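Local coordinates for protein 4-alpha-glucanotransferase (Corynebacterium glutamicum, PDB 5B68) that belongs to the amylomaltase family and combines an N-terminal beta-sandwich domain with a TIM-barrel-type domain, at residues I61-L73 and T118-E130. Residues are numbered along the deposited sequence; the frame is centred on the assembly and turned at random.
With SO4 (sulfate ion), chain G.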
# COMPACT_ATOMS: atom_id res chain seq x y z
N ILE A 61 -24.33 9.36 23.71
CA ILE A 61 -23.55 8.58 24.68
C ILE A 61 -24.34 7.36 25.15
O ILE A 61 -23.87 6.23 25.11
CB ILE A 61 -23.07 9.46 25.81
CG1 ILE A 61 -22.07 10.47 25.22
CG2 ILE A 61 -22.42 8.67 26.93
CD1 ILE A 61 -21.77 11.66 26.10
N ALA A 62 -25.55 7.59 25.67
CA ALA A 62 -26.37 6.51 26.17
C ALA A 62 -26.68 5.47 25.11
O ALA A 62 -26.64 4.28 25.41
CB ALA A 62 -27.67 7.05 26.82
N LEU A 63 -26.97 5.90 23.87
CA LEU A 63 -27.23 4.97 22.78
C LEU A 63 -25.99 4.11 22.46
O LEU A 63 -26.14 2.92 22.17
CB LEU A 63 -27.74 5.63 21.50
CG LEU A 63 -29.24 6.00 21.59
CD1 LEU A 63 -29.57 7.06 20.55
CD2 LEU A 63 -30.18 4.79 21.42
N PHE A 64 -24.80 4.70 22.56
CA PHE A 64 -23.57 3.91 22.34
C PHE A 64 -23.50 2.77 23.39
O PHE A 64 -23.31 1.61 23.03
CB PHE A 64 -22.32 4.78 22.45
CG PHE A 64 -21.06 4.03 22.21
CD1 PHE A 64 -20.63 3.84 20.91
CD2 PHE A 64 -20.39 3.37 23.27
CE1 PHE A 64 -19.46 3.13 20.66
CE2 PHE A 64 -19.23 2.64 23.01
CZ PHE A 64 -18.82 2.50 21.71
N HIS A 65 -23.66 3.10 24.70
CA HIS A 65 -23.55 2.06 25.76
C HIS A 65 -24.66 1.03 25.62
O HIS A 65 -24.43 -0.15 25.75
CB HIS A 65 -23.45 2.66 27.16
CG HIS A 65 -22.24 3.47 27.36
ND1 HIS A 65 -20.98 2.93 27.35
CD2 HIS A 65 -22.08 4.79 27.60
CE1 HIS A 65 -20.08 3.87 27.59
NE2 HIS A 65 -20.73 5.02 27.72
N ASP A 66 -25.84 1.47 25.27
CA ASP A 66 -26.93 0.55 25.11
C ASP A 66 -26.76 -0.40 23.92
O ASP A 66 -27.02 -1.58 23.99
CB ASP A 66 -28.27 1.30 24.97
CG ASP A 66 -28.73 1.95 26.24
OD1 ASP A 66 -28.14 1.75 27.30
OD2 ASP A 66 -29.69 2.72 26.10
N ARG A 67 -26.30 0.14 22.80
CA ARG A 67 -26.06 -0.66 21.63
C ARG A 67 -24.93 -1.64 21.88
O ARG A 67 -25.03 -2.78 21.45
CB ARG A 67 -25.83 0.24 20.42
CG ARG A 67 -27.22 0.69 19.86
CD ARG A 67 -27.18 1.97 19.04
NE ARG A 67 -28.55 2.37 18.68
CZ ARG A 67 -28.83 3.54 18.10
NH1 ARG A 67 -27.87 4.41 17.82
NH2 ARG A 67 -30.09 3.85 17.78
N GLU A 68 -23.92 -1.24 22.66
CA GLU A 68 -22.84 -2.17 23.02
C GLU A 68 -23.39 -3.29 23.88
O GLU A 68 -22.99 -4.44 23.71
CB GLU A 68 -21.70 -1.53 23.77
CG GLU A 68 -20.75 -0.71 22.88
CD GLU A 68 -20.20 -1.53 21.76
OE1 GLU A 68 -19.40 -2.43 22.07
OE2 GLU A 68 -20.57 -1.30 20.59
N PHE A 69 -24.34 -2.95 24.74
CA PHE A 69 -24.93 -3.94 25.67
C PHE A 69 -25.83 -4.93 25.00
O PHE A 69 -26.09 -6.00 25.56
CB PHE A 69 -25.57 -3.25 26.90
CG PHE A 69 -25.60 -4.13 28.10
CD1 PHE A 69 -24.46 -4.29 28.85
CD2 PHE A 69 -26.75 -4.90 28.39
CE1 PHE A 69 -24.49 -5.14 29.96
CE2 PHE A 69 -26.78 -5.74 29.48
CZ PHE A 69 -25.63 -5.89 30.25
N THR A 70 -26.32 -4.63 23.78
CA THR A 70 -27.21 -5.52 23.05
C THR A 70 -26.53 -6.18 21.86
O THR A 70 -27.16 -6.86 21.08
CB THR A 70 -28.49 -4.79 22.62
OG1 THR A 70 -28.14 -3.62 21.86
CG2 THR A 70 -29.17 -4.33 23.88
N ARG A 71 -25.22 -6.08 21.75
CA ARG A 71 -24.45 -6.84 20.75
C ARG A 71 -24.36 -8.30 21.17
O ARG A 71 -23.73 -8.59 22.19
CB ARG A 71 -23.00 -6.32 20.66
CG ARG A 71 -22.78 -5.03 19.86
CD ARG A 71 -21.28 -4.82 19.61
NE ARG A 71 -21.03 -3.55 18.92
CZ ARG A 71 -21.18 -3.37 17.61
NH1 ARG A 71 -20.92 -2.14 17.09
NH2 ARG A 71 -21.60 -4.34 16.84
N PRO A 72 -24.96 -9.18 20.42
CA PRO A 72 -24.96 -10.54 20.90
C PRO A 72 -23.55 -11.13 20.94
O PRO A 72 -23.18 -11.77 21.95
CB PRO A 72 -25.89 -11.26 19.92
CG PRO A 72 -26.81 -10.19 19.40
CD PRO A 72 -25.90 -8.99 19.28
N LEU A 73 -22.78 -10.91 19.86
CA LEU A 73 -21.37 -11.17 19.82
C LEU A 73 -20.64 -9.86 19.54
O LEU A 73 -21.26 -8.91 19.05
CB LEU A 73 -21.01 -12.16 18.73
CG LEU A 73 -21.38 -13.64 19.06
CD1 LEU A 73 -21.37 -14.47 17.85
CD2 LEU A 73 -20.44 -14.19 20.13
N THR A 118 -21.03 -8.69 35.43
CA THR A 118 -21.92 -7.59 34.97
C THR A 118 -23.39 -7.82 35.25
O THR A 118 -23.94 -8.88 34.96
CB THR A 118 -21.71 -7.37 33.46
OG1 THR A 118 -20.30 -7.17 33.23
CG2 THR A 118 -22.51 -6.16 32.92
N ALA A 119 -24.06 -6.78 35.76
CA ALA A 119 -25.48 -6.82 36.10
C ALA A 119 -26.32 -6.75 34.81
O ALA A 119 -25.93 -5.98 33.92
CB ALA A 119 -25.84 -5.62 36.99
N PRO A 120 -27.47 -7.44 34.75
CA PRO A 120 -28.35 -7.30 33.60
C PRO A 120 -28.97 -5.92 33.58
O PRO A 120 -28.90 -5.21 34.58
CB PRO A 120 -29.40 -8.42 33.77
CG PRO A 120 -29.33 -8.85 35.19
CD PRO A 120 -28.09 -8.28 35.81
N ARG A 121 -29.44 -5.52 32.40
CA ARG A 121 -30.05 -4.21 32.17
C ARG A 121 -31.26 -4.31 31.26
O ARG A 121 -31.30 -5.11 30.33
CB ARG A 121 -29.05 -3.21 31.53
CG ARG A 121 -27.66 -3.14 32.14
CD ARG A 121 -26.84 -2.05 31.41
NE ARG A 121 -27.72 -0.90 31.15
CZ ARG A 121 -27.73 -0.15 30.04
NH1 ARG A 121 -28.65 0.80 29.92
NH2 ARG A 121 -26.87 -0.33 29.02
N GLU A 122 -32.29 -3.53 31.56
CA GLU A 122 -33.45 -3.41 30.67
C GLU A 122 -33.19 -2.30 29.68
O GLU A 122 -32.92 -1.18 30.07
CB GLU A 122 -34.77 -3.12 31.44
CG GLU A 122 -35.97 -3.04 30.46
CD GLU A 122 -37.36 -2.93 31.10
OE1 GLU A 122 -38.13 -3.92 31.04
OE2 GLU A 122 -37.71 -1.84 31.61
N ILE A 123 -33.33 -2.63 28.39
CA ILE A 123 -33.05 -1.72 27.27
C ILE A 123 -34.19 -1.91 26.29
O ILE A 123 -34.48 -3.02 25.88
CB ILE A 123 -31.70 -2.04 26.59
CG1 ILE A 123 -30.56 -1.86 27.59
CG2 ILE A 123 -31.47 -1.10 25.40
CD1 ILE A 123 -29.21 -2.39 27.17
N ASP A 124 -34.89 -0.84 25.98
CA ASP A 124 -36.12 -0.93 25.15
C ASP A 124 -37.12 -2.05 25.51
O ASP A 124 -37.65 -2.70 24.64
CB ASP A 124 -35.73 -1.03 23.68
CG ASP A 124 -34.91 0.12 23.25
OD1 ASP A 124 -35.13 1.21 23.82
OD2 ASP A 124 -34.04 -0.06 22.36
N GLY A 125 -37.34 -2.27 26.80
CA GLY A 125 -38.28 -3.26 27.28
C GLY A 125 -37.81 -4.71 27.30
O GLY A 125 -38.60 -5.59 27.62
N ILE A 126 -36.56 -5.00 26.93
CA ILE A 126 -36.04 -6.35 27.06
C ILE A 126 -34.99 -6.29 28.15
O ILE A 126 -34.16 -5.38 28.15
CB ILE A 126 -35.53 -6.90 25.69
CG1 ILE A 126 -36.73 -7.02 24.74
CG2 ILE A 126 -34.80 -8.24 25.87
CD1 ILE A 126 -36.44 -7.53 23.35
N ARG A 127 -34.97 -7.30 29.03
CA ARG A 127 -33.89 -7.40 30.01
C ARG A 127 -32.80 -8.22 29.34
O ARG A 127 -33.03 -9.36 28.87
CB ARG A 127 -34.31 -8.02 31.37
CG ARG A 127 -33.27 -7.81 32.49
CD ARG A 127 -33.68 -8.27 33.89
NE ARG A 127 -34.12 -9.67 33.87
CZ ARG A 127 -35.38 -10.10 33.72
NH1 ARG A 127 -36.40 -9.24 33.60
NH2 ARG A 127 -35.63 -11.41 33.68
N TRP A 128 -31.60 -7.66 29.32
CA TRP A 128 -30.44 -8.30 28.72
C TRP A 128 -29.42 -8.65 29.78
O TRP A 128 -29.26 -7.94 30.74
CB TRP A 128 -29.75 -7.36 27.73
CG TRP A 128 -30.45 -7.18 26.42
CD1 TRP A 128 -31.47 -6.32 26.16
CD2 TRP A 128 -30.18 -7.85 25.18
NE1 TRP A 128 -31.86 -6.43 24.86
CE2 TRP A 128 -31.09 -7.36 24.23
CE3 TRP A 128 -29.26 -8.82 24.79
CZ2 TRP A 128 -31.10 -7.80 22.92
CZ3 TRP A 128 -29.29 -9.27 23.49
CH2 TRP A 128 -30.19 -8.74 22.56
N GLY A 129 -28.74 -9.77 29.59
CA GLY A 129 -27.62 -10.12 30.45
C GLY A 129 -26.35 -10.27 29.65
O GLY A 129 -26.41 -10.41 28.45
N GLU A 130 -25.23 -10.34 30.36
CA GLU A 130 -23.94 -10.51 29.78
C GLU A 130 -23.27 -11.77 30.33
O GLU A 130 -23.30 -11.98 31.54
CB GLU A 130 -23.11 -9.29 30.12
CG GLU A 130 -21.74 -9.26 29.43
CD GLU A 130 -20.97 -7.99 29.68
OE1 GLU A 130 -20.00 -8.01 30.47
OE2 GLU A 130 -21.31 -6.94 29.15
S SO4 G . -30.04 7.36 16.28
O1 SO4 G . -28.68 6.77 16.36
O2 SO4 G . -31.01 6.41 16.91
O3 SO4 G . -30.11 8.62 17.05
O4 SO4 G . -30.25 7.52 14.80
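Phe69 offers one ring face to the aliphatic part of Arg121 in a CH-pi contact, Arg121 CD standing 3.9 Å above the centroid of the Phe69 ring, almost exactly on the normal. At the ring's edge, near its plane, lie Thr118 CG2 and the carbonyl oxygen of Trp128, the latter 3.5 Å from Phe69 CE2. A second CH-pi contact is made by Thr70, which sets CG2 over one face of the Trp128 indole, 3.6 Å from the centroid of the five-membered ring. Ile123 CD1 touches Phe69 CD2 (3.7 Å) and the Thr70 methyl, and also lies over a face of the Arg121 guanidinium.

Because the Arg121 chain bends at chi3 (40°), its methylenes can cross Phe69 while the guanidinium continues to Asp66. Arg121 NH1 and NH2 form a salt bridge with Asp66, both donating to its OD1, at 2.8 Å and 3.0 Å, from the same face of the carboxylate; carboxylate and guanidinium planes are 36° apart, and the bonds are bent. Thr118 OG1 donates to Glu130 OE1 (2.9 Å) from above the carboxylate plane.

The case illustrates how one long arginine serves two neighbours, an aromatic face and a carboxylate, where the last turns of helix 54-69 pack across an antiparallel beta-hairpin with a type I' turn, its strands 121-123 and 126-134 belonging to the mixed sheet of the beta-sandwich domain.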